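Local coordinates for protein 2-oxoglutarate-dependent dioxygenase tropC (Talaromyces stipitatus, PDB 6XJJ) that uses a non-haem iron centre and 2-oxoglutarate to carry out an oxidative step in the biosynthesis of fungal tropolones, at residues Val240-Asp245 with Ser299-Val304; Tyr73-Leu78 with Leu261-Pro266; Asp213-Pro218 with Phe316-Asn321; Asp209-Ile214 with Asp287-Trp292. All blocks are in the same frame, centred on the assembly; numbering follows the deposited sequence.

Contact 1. Residues Val240-Asp245 with Ser299-Val304; sequences VGDHTD and SARHRV. With FE (Fe (III) ion), chain B.
His243 and His302 reach across the pairing of 240-245 with 299-304 to share one iron ion: His243 NE2 binds it at 2.2 Å and His302 NE2 at 2.5 Å, while Asp245 OD1 supplies the third ligand at 2.4 Å. This is the two-histidine, one-carboxylate facial triad of 2-oxoglutarate-dependent oxygenases. In the second shell each imidazole is held at its other nitrogen by a backbone oxygen lying in the ring plane: His243 ND1 donates to Gly241 O at 2.9 Å, and His302 ND1 to Ala300 O at 3.0 Å. These bonds fix the rotation of both rings and direct NE2 to the metal. The carboxylate is steadied too, its OD2 accepting from Asn284 and Ser250. Behind the ligands, in the backbone, paired bonds join Val240 to Val304 and His243 to His302, with a beta bulge between. Further out, Arg301 grips Asp242 side-on, NE and NH2 both 2.8 Å from OD2 on its syn lone pair, guanidinium and carboxylate nearly coplanar. Strand 302-304 lies at the border of the small sheet beside 261-265, and the His302 ring meets Phe75, from strand 75-79 of the large sheet, edge-to-face.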
# COMPACT_ATOMS: atom_id res chain seq x y z
N VAL A 240 -13.45 -1.35 3.77
CA VAL A 240 -13.10 -0.09 3.12
C VAL A 240 -13.92 -0.02 1.84
O VAL A 240 -13.99 -1.00 1.09
CB VAL A 240 -11.59 0.00 2.79
CG1 VAL A 240 -11.27 1.37 2.22
CG2 VAL A 240 -10.74 -0.29 4.02
N GLY A 241 -14.54 1.12 1.60
CA GLY A 241 -15.42 1.25 0.46
C GLY A 241 -14.70 1.52 -0.84
O GLY A 241 -13.49 1.74 -0.90
N ASP A 242 -15.50 1.49 -1.90
CA ASP A 242 -15.03 1.72 -3.26
C ASP A 242 -14.20 2.99 -3.35
O ASP A 242 -14.71 4.10 -3.12
CB ASP A 242 -16.23 1.79 -4.20
CG ASP A 242 -15.84 1.91 -5.66
OD1 ASP A 242 -14.64 2.12 -5.95
OD2 ASP A 242 -16.72 1.75 -6.52
N HIS A 243 -12.93 2.83 -3.70
CA HIS A 243 -12.04 3.97 -3.89
C HIS A 243 -10.99 3.60 -4.92
O HIS A 243 -10.86 2.44 -5.33
CB HIS A 243 -11.36 4.39 -2.59
CG HIS A 243 -10.36 3.40 -2.09
ND1 HIS A 243 -10.71 2.21 -1.50
CD2 HIS A 243 -9.01 3.42 -2.11
CE1 HIS A 243 -9.62 1.54 -1.16
NE2 HIS A 243 -8.57 2.25 -1.53
N THR A 244 -10.25 4.61 -5.36
CA THR A 244 -8.94 4.42 -5.95
C THR A 244 -7.90 5.00 -5.01
O THR A 244 -8.19 5.88 -4.19
CB THR A 244 -8.81 5.10 -7.32
OG1 THR A 244 -8.96 6.52 -7.16
CG2 THR A 244 -9.86 4.59 -8.26
N ASP A 245 -6.67 4.51 -5.13
CA ASP A 245 -5.55 5.10 -4.44
C ASP A 245 -5.06 6.30 -5.24
O ASP A 245 -5.06 6.27 -6.47
CB ASP A 245 -4.42 4.08 -4.27
CG ASP A 245 -4.82 2.91 -3.38
OD1 ASP A 245 -5.85 2.99 -2.68
OD2 ASP A 245 -4.10 1.89 -3.39
N SER A 299 -5.20 2.75 -12.72
CA SER A 299 -5.68 2.81 -11.34
C SER A 299 -7.11 2.28 -11.30
O SER A 299 -8.02 2.86 -11.90
CB SER A 299 -5.63 4.24 -10.79
OG SER A 299 -6.12 4.28 -9.45
N ALA A 300 -7.31 1.17 -10.58
CA ALA A 300 -8.56 0.44 -10.58
C ALA A 300 -9.27 0.59 -9.25
O ALA A 300 -8.63 0.59 -8.19
CB ALA A 300 -8.32 -1.05 -10.88
N ARG A 301 -10.59 0.73 -9.30
CA ARG A 301 -11.40 0.73 -8.09
C ARG A 301 -11.27 -0.59 -7.34
O ARG A 301 -11.10 -1.66 -7.94
CB ARG A 301 -12.85 1.01 -8.48
CG ARG A 301 -13.10 2.50 -8.76
CD ARG A 301 -14.37 2.82 -9.54
NE ARG A 301 -15.59 2.21 -9.01
CZ ARG A 301 -16.41 1.42 -9.71
NH1 ARG A 301 -16.19 1.17 -10.99
NH2 ARG A 301 -17.49 0.91 -9.13
N HIS A 302 -11.30 -0.50 -6.01
CA HIS A 302 -11.20 -1.68 -5.16
C HIS A 302 -11.79 -1.34 -3.80
O HIS A 302 -11.99 -0.18 -3.46
CB HIS A 302 -9.74 -2.16 -5.02
CG HIS A 302 -8.79 -1.14 -4.49
ND1 HIS A 302 -8.26 -0.14 -5.27
CD2 HIS A 302 -8.28 -0.95 -3.24
CE1 HIS A 302 -7.45 0.61 -4.54
NE2 HIS A 302 -7.45 0.14 -3.30
N ARG A 303 -12.06 -2.40 -3.03
CA ARG A 303 -12.72 -2.27 -1.73
C ARG A 303 -12.47 -3.56 -0.96
O ARG A 303 -11.91 -4.53 -1.48
CB ARG A 303 -14.21 -2.00 -1.91
CG ARG A 303 -14.93 -3.13 -2.62
CD ARG A 303 -16.38 -2.81 -2.84
NE ARG A 303 -17.09 -3.92 -3.47
CZ ARG A 303 -18.36 -3.86 -3.85
NH1 ARG A 303 -19.05 -2.75 -3.69
NH2 ARG A 303 -18.93 -4.92 -4.42
N VAL A 304 -12.92 -3.57 0.30
CA VAL A 304 -12.78 -4.73 1.17
C VAL A 304 -14.12 -4.92 1.86
O VAL A 304 -14.52 -4.09 2.69
CB VAL A 304 -11.65 -4.55 2.21
CG1 VAL A 304 -11.48 -5.81 3.04
CG2 VAL A 304 -10.35 -4.15 1.54
FE FE B . -6.62 1.21 -1.20

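Contact 2. Residues Tyr73-Leu78 with Leu261-Pro266; sequences YGFFNL and LEVWYP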
# COMPACT_ATOMS: atom_id res chain seq x y z
N TYR A 73 -5.34 -5.02 -15.34
CA TYR A 73 -6.07 -5.04 -14.09
C TYR A 73 -5.70 -3.91 -13.14
O TYR A 73 -6.45 -3.64 -12.20
CB TYR A 73 -5.85 -6.37 -13.35
CG TYR A 73 -6.19 -7.60 -14.17
CD1 TYR A 73 -7.49 -8.07 -14.26
CD2 TYR A 73 -5.19 -8.29 -14.84
CE1 TYR A 73 -7.78 -9.20 -15.02
CE2 TYR A 73 -5.47 -9.41 -15.59
CZ TYR A 73 -6.77 -9.86 -15.67
OH TYR A 73 -7.05 -10.98 -16.42
N GLY A 74 -4.56 -3.25 -13.34
CA GLY A 74 -4.06 -2.35 -12.32
C GLY A 74 -3.63 -3.02 -11.04
O GLY A 74 -3.16 -2.33 -10.13
N PHE A 75 -3.79 -4.34 -10.93
CA PHE A 75 -3.27 -5.10 -9.80
C PHE A 75 -2.48 -6.30 -10.29
O PHE A 75 -2.73 -6.83 -11.38
CB PHE A 75 -4.32 -5.71 -8.85
CG PHE A 75 -5.05 -4.73 -7.96
CD1 PHE A 75 -5.32 -3.42 -8.32
CD2 PHE A 75 -5.30 -5.12 -6.65
CE1 PHE A 75 -5.98 -2.57 -7.42
CE2 PHE A 75 -5.90 -4.28 -5.75
CZ PHE A 75 -6.24 -3.00 -6.14
N PHE A 76 -1.53 -6.72 -9.46
CA PHE A 76 -1.05 -8.10 -9.44
C PHE A 76 -0.62 -8.49 -8.03
O PHE A 76 -0.45 -7.65 -7.14
CB PHE A 76 0.16 -8.44 -10.32
CG PHE A 76 1.28 -7.41 -10.36
CD1 PHE A 76 1.15 -6.12 -9.87
CD2 PHE A 76 2.58 -7.90 -10.51
CE1 PHE A 76 2.23 -5.25 -9.87
CE2 PHE A 76 3.67 -7.05 -10.45
CZ PHE A 76 3.48 -5.73 -10.11
N ASN A 77 -0.43 -9.80 -7.84
CA ASN A 77 0.35 -10.36 -6.75
C ASN A 77 1.81 -10.49 -7.15
O ASN A 77 2.13 -10.93 -8.26
CB ASN A 77 -0.18 -11.73 -6.34
CG ASN A 77 -1.42 -11.65 -5.48
OD1 ASN A 77 -1.34 -11.40 -4.28
ND2 ASN A 77 -2.57 -11.88 -6.08
N LEU A 78 2.70 -10.13 -6.22
CA LEU A 78 4.13 -10.11 -6.45
C LEU A 78 4.81 -11.14 -5.56
O LEU A 78 4.59 -11.14 -4.34
CB LEU A 78 4.71 -8.72 -6.17
CG LEU A 78 6.18 -8.47 -6.50
CD1 LEU A 78 6.39 -7.00 -6.81
CD2 LEU A 78 7.11 -8.90 -5.38
N LEU A 261 -10.69 -8.41 -0.07
CA LEU A 261 -10.24 -7.47 -1.08
C LEU A 261 -10.74 -7.90 -2.46
O LEU A 261 -10.54 -9.04 -2.88
CB LEU A 261 -8.72 -7.39 -1.08
CG LEU A 261 -8.07 -6.42 -2.07
CD1 LEU A 261 -8.45 -4.99 -1.74
CD2 LEU A 261 -6.56 -6.59 -2.09
N GLU A 262 -11.39 -6.97 -3.16
CA GLU A 262 -11.87 -7.21 -4.51
C GLU A 262 -11.69 -5.96 -5.36
O GLU A 262 -11.65 -4.84 -4.85
CB GLU A 262 -13.33 -7.68 -4.51
CG GLU A 262 -14.31 -6.73 -3.82
CD GLU A 262 -15.71 -7.32 -3.75
OE1 GLU A 262 -15.99 -8.29 -4.48
OE2 GLU A 262 -16.53 -6.81 -2.96
N VAL A 263 -11.59 -6.18 -6.67
CA VAL A 263 -11.14 -5.17 -7.63
C VAL A 263 -12.15 -5.10 -8.77
O VAL A 263 -12.59 -6.14 -9.28
CB VAL A 263 -9.73 -5.50 -8.18
CG1 VAL A 263 -9.32 -4.55 -9.30
CG2 VAL A 263 -8.69 -5.46 -7.05
N TRP A 264 -12.51 -3.89 -9.18
CA TRP A 264 -13.48 -3.70 -10.24
C TRP A 264 -12.79 -3.77 -11.60
O TRP A 264 -11.85 -3.01 -11.86
CB TRP A 264 -14.20 -2.36 -10.08
CG TRP A 264 -15.16 -2.06 -11.22
CD1 TRP A 264 -14.93 -1.22 -12.28
CD2 TRP A 264 -16.48 -2.60 -11.41
NE1 TRP A 264 -16.02 -1.20 -13.11
CE2 TRP A 264 -16.98 -2.03 -12.60
CE3 TRP A 264 -17.27 -3.49 -10.69
CZ2 TRP A 264 -18.25 -2.34 -13.09
CZ3 TRP A 264 -18.54 -3.79 -11.18
CH2 TRP A 264 -19.01 -3.22 -12.36
N TYR A 265 -13.28 -4.66 -12.47
CA TYR A 265 -12.73 -4.85 -13.81
C TYR A 265 -13.78 -4.44 -14.84
O TYR A 265 -14.76 -5.18 -15.06
CB TYR A 265 -12.30 -6.30 -14.00
CG TYR A 265 -11.70 -6.65 -15.35
CD1 TYR A 265 -10.55 -6.02 -15.80
CD2 TYR A 265 -12.22 -7.68 -16.11
CE1 TYR A 265 -9.98 -6.34 -17.01
CE2 TYR A 265 -11.65 -8.03 -17.33
CZ TYR A 265 -10.53 -7.35 -17.77
OH TYR A 265 -9.95 -7.68 -18.97
N PRO A 266 -13.64 -3.29 -15.49
CA PRO A 266 -14.73 -2.75 -16.32
C PRO A 266 -15.14 -3.69 -17.45
O PRO A 266 -16.35 -3.88 -17.68
CB PRO A 266 -14.13 -1.45 -16.88
CG PRO A 266 -13.17 -1.03 -15.84
CD PRO A 266 -12.59 -2.28 -15.26
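Across the interior of the double-stranded beta-helix (jelly-roll) core, Phe75 of strand 75-79 in the large sheet meets Val263 of strand 261-265 in the small one. Both strands point these side chains inward, and the meeting is wholly apolar. Beyond Val263, Leu261 touches the rim of the Phe75 ring, its CD2 near the ring plane at 4.4 Å from Phe75 CE2. This piece of core lies next to the metal site. At the other end the rings of Tyr73 and Tyr265 lean on each other obliquely, with centroids 5.2 Å apart and planes 32° from parallel; Tyr73 CE1 lies over a face of Tyr265, toward its rim. Ile272 of the neighbouring strand 270-273 packs against both tyrosines. Tyr73 keeps its hydroxyl out of this contact, bonding to Glu39 instead, while its backbone oxygen, Tyr73 O, lies 4.2 Å from Val263 CG1. The closest meeting lies at the middle of the contact. Val263 turns CG1 anti to its own nitrogen (chi1 173°) and lays CG2 over the face of Phe75, in a CH-pi contact 3.5 Å from the ring centroid.

Contact 3. Residues Asp213-Pro218 with Phe316-Asn321; sequences DILINP and FFLNGN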
# COMPACT_ATOMS: atom_id res chain seq x y z
N ASP A 213 12.55 9.56 -10.48
CA ASP A 213 12.63 10.76 -9.65
C ASP A 213 11.67 10.74 -8.46
O ASP A 213 11.89 11.49 -7.50
CB ASP A 213 12.36 12.00 -10.50
CG ASP A 213 13.51 12.31 -11.44
OD1 ASP A 213 14.61 11.76 -11.22
OD2 ASP A 213 13.33 13.09 -12.40
N ILE A 214 10.61 9.93 -8.50
CA ILE A 214 9.77 9.76 -7.31
C ILE A 214 10.49 9.01 -6.20
O ILE A 214 10.02 9.02 -5.06
CB ILE A 214 8.46 9.01 -7.60
CG1 ILE A 214 8.73 7.76 -8.44
CG2 ILE A 214 7.41 9.94 -8.22
CD1 ILE A 214 7.58 6.78 -8.51
N LEU A 215 11.59 8.33 -6.50
CA LEU A 215 12.37 7.72 -5.44
C LEU A 215 13.26 8.73 -4.73
O LEU A 215 13.76 8.43 -3.64
CB LEU A 215 13.20 6.57 -6.00
CG LEU A 215 12.36 5.48 -6.68
CD1 LEU A 215 13.25 4.45 -7.32
CD2 LEU A 215 11.38 4.82 -5.73
N ILE A 216 13.43 9.92 -5.30
CA ILE A 216 14.21 10.99 -4.69
C ILE A 216 13.40 11.60 -3.54
O ILE A 216 12.48 12.39 -3.77
CB ILE A 216 14.60 12.07 -5.71
CG1 ILE A 216 15.44 11.48 -6.85
CG2 ILE A 216 15.35 13.20 -5.03
CD1 ILE A 216 16.74 10.82 -6.40
N ASN A 217 13.77 11.27 -2.31
CA ASN A 217 13.20 11.89 -1.12
C ASN A 217 11.70 11.64 -1.09
O ASN A 217 10.90 12.59 -1.09
CB ASN A 217 13.48 13.39 -1.10
CG ASN A 217 13.57 13.94 0.30
OD1 ASN A 217 14.17 13.32 1.18
ND2 ASN A 217 12.91 15.07 0.55
N PRO A 218 11.28 10.38 -1.04
CA PRO A 218 9.90 10.04 -1.39
C PRO A 218 8.92 10.25 -0.25
O PRO A 218 9.27 10.23 0.93
CB PRO A 218 10.00 8.55 -1.74
CG PRO A 218 11.12 8.06 -0.86
CD PRO A 218 12.09 9.19 -0.73
N PHE A 316 1.38 -0.07 2.32
CA PHE A 316 2.40 0.96 2.14
C PHE A 316 2.22 1.57 0.77
O PHE A 316 1.86 0.88 -0.19
CB PHE A 316 3.81 0.35 2.49
CG PHE A 316 5.04 1.07 1.93
CD1 PHE A 316 5.04 1.87 0.80
CD2 PHE A 316 6.09 1.26 2.81
CE1 PHE A 316 6.19 2.56 0.40
CE2 PHE A 316 7.22 1.98 2.44
CZ PHE A 316 7.25 2.64 1.25
N PHE A 317 2.39 2.90 0.71
CA PHE A 317 2.12 3.62 -0.52
C PHE A 317 3.29 4.53 -0.84
O PHE A 317 4.01 4.99 0.06
CB PHE A 317 0.83 4.50 -0.48
CG PHE A 317 -0.35 3.89 0.24
CD1 PHE A 317 -0.23 3.39 1.53
CD2 PHE A 317 -1.52 3.62 -0.45
CE1 PHE A 317 -1.31 2.81 2.17
CE2 PHE A 317 -2.58 3.00 0.17
CZ PHE A 317 -2.47 2.59 1.48
N LEU A 318 3.47 4.77 -2.13
CA LEU A 318 4.45 5.70 -2.66
C LEU A 318 3.69 6.78 -3.43
O LEU A 318 3.07 6.49 -4.46
CB LEU A 318 5.46 4.98 -3.55
CG LEU A 318 6.42 5.86 -4.35
CD1 LEU A 318 7.29 6.71 -3.43
CD2 LEU A 318 7.28 5.00 -5.27
N ASN A 319 3.73 8.00 -2.92
CA ASN A 319 3.05 9.14 -3.54
C ASN A 319 4.06 10.00 -4.30
O ASN A 319 5.27 9.88 -4.12
CB ASN A 319 2.33 9.98 -2.48
CG ASN A 319 1.19 9.24 -1.82
OD1 ASN A 319 0.56 8.38 -2.43
ND2 ASN A 319 0.93 9.55 -0.56
N GLY A 320 3.53 10.87 -5.16
CA GLY A 320 4.34 11.90 -5.75
C GLY A 320 4.99 12.79 -4.71
O GLY A 320 4.54 12.89 -3.56
N ASN A 321 6.09 13.42 -5.11
CA ASN A 321 6.84 14.25 -4.19
C ASN A 321 6.17 15.59 -3.91
O ASN A 321 5.28 16.05 -4.62
CB ASN A 321 8.26 14.44 -4.70
CG ASN A 321 9.25 13.58 -3.94
OD1 ASN A 321 9.05 13.31 -2.76
ND2 ASN A 321 10.28 13.09 -4.62
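Leu318 turns CG anti to its backbone nitrogen (chi1 171°), which swings its two methyls over the 213-218 segment. Ile214 answers with CG1 set between its nitrogen and carbonyl carbon (chi1 47°) and CD1 extended beyond it, so that Ile214 CD1 meets Leu318 CD2 at 3.7 Å. The same CD2 methyl also touches Leu215 CD2 at 4.1 Å, the two leucines crossing at about a right angle. The other branch, Leu318 CD1, rests against Pro218 CB at 3.7 Å. One forked side chain thus spans from the 3-10 turn to Pro218, three residues further on. The turn is closed by Ile216 N bonding to Asp213 O at 3.1 Å. Asn321 lies over the backbone of Ile216 and Asn217, but it is poorly ordered and touches a crystal neighbour, so the bond modelled from its ND2 to Ile216 O is doubtful. Val193 of the long helix 171-204 packs on both Ile214 and Leu318, while the backbone of Leu318 is bonded to Val249 in the neighbouring strand. Here the link between the long helix and strand 222-227 packs against the end of strand 311-318, an inner strand of the large sheet. A long helix backing the major sheet is typical of the jelly-roll core in 2-oxoglutarate-dependent oxygenases.

Contact 4. Residues Asp209-Ile214 with Asp287-Trp292; sequences DVLNDI and DTMHRW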
# COMPACT_ATOMS: atom_id res chain seq x y z
N ASP A 209 14.75 5.11 -17.00
CA ASP A 209 14.66 5.78 -15.71
C ASP A 209 13.67 6.95 -15.72
O ASP A 209 13.88 7.94 -15.01
CB ASP A 209 16.04 6.27 -15.28
CG ASP A 209 16.62 7.30 -16.23
OD1 ASP A 209 15.89 7.79 -17.12
OD2 ASP A 209 17.82 7.62 -16.11
N VAL A 210 12.59 6.86 -16.50
CA VAL A 210 11.64 7.97 -16.59
C VAL A 210 11.11 8.29 -15.21
O VAL A 210 10.97 9.46 -14.82
CB VAL A 210 10.46 7.66 -17.52
CG1 VAL A 210 9.85 8.97 -18.00
CG2 VAL A 210 10.76 6.72 -18.68
N LEU A 211 10.77 7.24 -14.47
CA LEU A 211 9.97 7.35 -13.26
C LEU A 211 10.80 7.47 -12.00
O LEU A 211 10.24 7.65 -10.92
CB LEU A 211 9.06 6.12 -13.14
CG LEU A 211 8.21 5.74 -14.35
CD1 LEU A 211 7.44 4.45 -14.06
CD2 LEU A 211 7.25 6.84 -14.78
N ASN A 212 12.13 7.35 -12.10
CA ASN A 212 12.92 7.16 -10.90
C ASN A 212 13.02 8.40 -10.02
O ASN A 212 13.52 8.30 -8.90
CB ASN A 212 14.32 6.68 -11.29
CG ASN A 212 14.29 5.30 -11.92
OD1 ASN A 212 13.28 4.59 -11.85
ND2 ASN A 212 15.41 4.88 -12.49
N ASP A 213 12.55 9.56 -10.48
CA ASP A 213 12.63 10.76 -9.65
C ASP A 213 11.67 10.74 -8.46
O ASP A 213 11.89 11.49 -7.50
CB ASP A 213 12.36 12.00 -10.50
CG ASP A 213 13.51 12.31 -11.44
OD1 ASP A 213 14.61 11.76 -11.22
OD2 ASP A 213 13.33 13.09 -12.40
N ILE A 214 10.61 9.93 -8.50
CA ILE A 214 9.77 9.76 -7.31
C ILE A 214 10.49 9.01 -6.20
O ILE A 214 10.02 9.02 -5.06
CB ILE A 214 8.46 9.01 -7.60
CG1 ILE A 214 8.73 7.76 -8.44
CG2 ILE A 214 7.41 9.94 -8.22
CD1 ILE A 214 7.58 6.78 -8.51
N ASP A 287 -3.71 6.87 -8.93
CA ASP A 287 -4.18 7.86 -9.90
C ASP A 287 -3.02 8.68 -10.46
O ASP A 287 -3.01 9.01 -11.66
CB ASP A 287 -5.21 8.77 -9.23
CG ASP A 287 -6.47 8.04 -8.85
OD1 ASP A 287 -6.71 6.94 -9.39
OD2 ASP A 287 -7.22 8.55 -7.98
N THR A 288 -2.05 9.04 -9.62
CA THR A 288 -0.89 9.78 -10.11
C THR A 288 -0.14 9.00 -11.18
O THR A 288 0.29 9.57 -12.19
CB THR A 288 0.04 10.14 -8.95
OG1 THR A 288 -0.67 10.96 -8.01
CG2 THR A 288 1.26 10.89 -9.44
N MET A 289 0.04 7.69 -10.97
CA MET A 289 0.65 6.87 -12.01
C MET A 289 -0.26 6.77 -13.23
O MET A 289 0.22 6.79 -14.37
CB MET A 289 0.97 5.47 -11.47
CG MET A 289 1.74 4.56 -12.44
SD MET A 289 3.42 5.13 -12.79
CE MET A 289 4.20 4.79 -11.23
N HIS A 290 -1.57 6.66 -13.01
CA HIS A 290 -2.53 6.64 -14.11
C HIS A 290 -2.32 7.85 -15.02
O HIS A 290 -2.03 7.72 -16.21
CB HIS A 290 -3.96 6.66 -13.58
CG HIS A 290 -4.99 6.34 -14.61
ND1 HIS A 290 -5.36 5.05 -14.91
CD2 HIS A 290 -5.64 7.13 -15.50
CE1 HIS A 290 -6.26 5.05 -15.87
NE2 HIS A 290 -6.44 6.30 -16.26
N ARG A 291 -2.51 9.06 -14.46
CA ARG A 291 -2.39 10.28 -15.25
C ARG A 291 -1.00 10.41 -15.84
O ARG A 291 -0.84 10.90 -16.97
CB ARG A 291 -2.67 11.50 -14.38
CG ARG A 291 -4.08 11.68 -13.87
CD ARG A 291 -4.20 13.08 -13.31
NE ARG A 291 -3.12 13.38 -12.37
CZ ARG A 291 -3.12 13.06 -11.07
NH1 ARG A 291 -4.16 12.42 -10.54
NH2 ARG A 291 -2.09 13.38 -10.31
N TRP A 292 0.02 10.01 -15.09
CA TRP A 292 1.38 10.26 -15.53
C TRP A 292 1.77 9.33 -16.67
O TRP A 292 2.47 9.77 -17.59
CB TRP A 292 2.28 10.21 -14.28
CG TRP A 292 3.73 10.26 -14.45
CD1 TRP A 292 4.43 10.91 -15.43
CD2 TRP A 292 4.70 9.85 -13.48
NE1 TRP A 292 5.78 10.81 -15.19
CE2 TRP A 292 5.97 10.19 -13.99
CE3 TRP A 292 4.62 9.20 -12.24
CZ2 TRP A 292 7.15 9.88 -13.31
CZ3 TRP A 292 5.80 8.89 -11.57
CH2 TRP A 292 7.04 9.23 -12.11
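Trp292 presents one face of its six-membered ring to Leu211, whose CD2 methyl stands over it in a CH-pi contact, 3.6 Å from the centroid and 22° off the normal. The contact joins the short helix 287-292, which follows strand 281-285 of the jelly-roll's large sheet, to the link running from the long helix 171-204 toward strand 222-227. Trp292 sits at the last turn of its helix, where Trp292 N bonds to Thr288 O at 2.9 Å. Its CG is trans to the nitrogen (chi1 172°), and this carries the indole clear of the helix and across to the link. The Leu211 methyl lies off toward the rim of the ring, with CZ2 its nearest ring atom at 3.4 Å. One turn back, Met289 bends its chain to bring SD within 4.3 Å of Leu211 CD1, so Leu211 touches the sulfur with one branch and the indole with the other. Behind Leu211 lies Leu196 of the long helix, while Ile326 packs against Trp292. The opposite end of the short helix faces the metal-binding segments: the Asp287 carboxylate accepts from Thr244, between two iron ligands in the chain, and from Ser299, three residues before the third. At the edge of the indole that faces the link, Val210 O lies near the ring plane, 4.1 Å from Trp292 CZ2. Two atoms round the same ring, past CH2, Ile214 CG2 approaches Trp292 CZ3 obliquely at 3.9 Å.

In the fold
Contact 1, partly buried, is the polar heart of the set, with metal bonds, a salt bridge and strand pairing. Contact 2 shares its small sheet, strands 302-304 and 261-265 being neighbours, yet is fully buried and apolar; the two touch through the Arg303-Glu262 salt bridge and backbone bonding. Contacts 3 and 4 start from the same link after helix 171-204 and have Ile214 in common: one goes to the end of strand 311-318, partly at the surface, the other to helix 287-292, where the meeting is buried. Neither reaches the iron directly, but helix 287-292 is also bonded to contact 1, while Phe317 in contact 3 packs on Asp245.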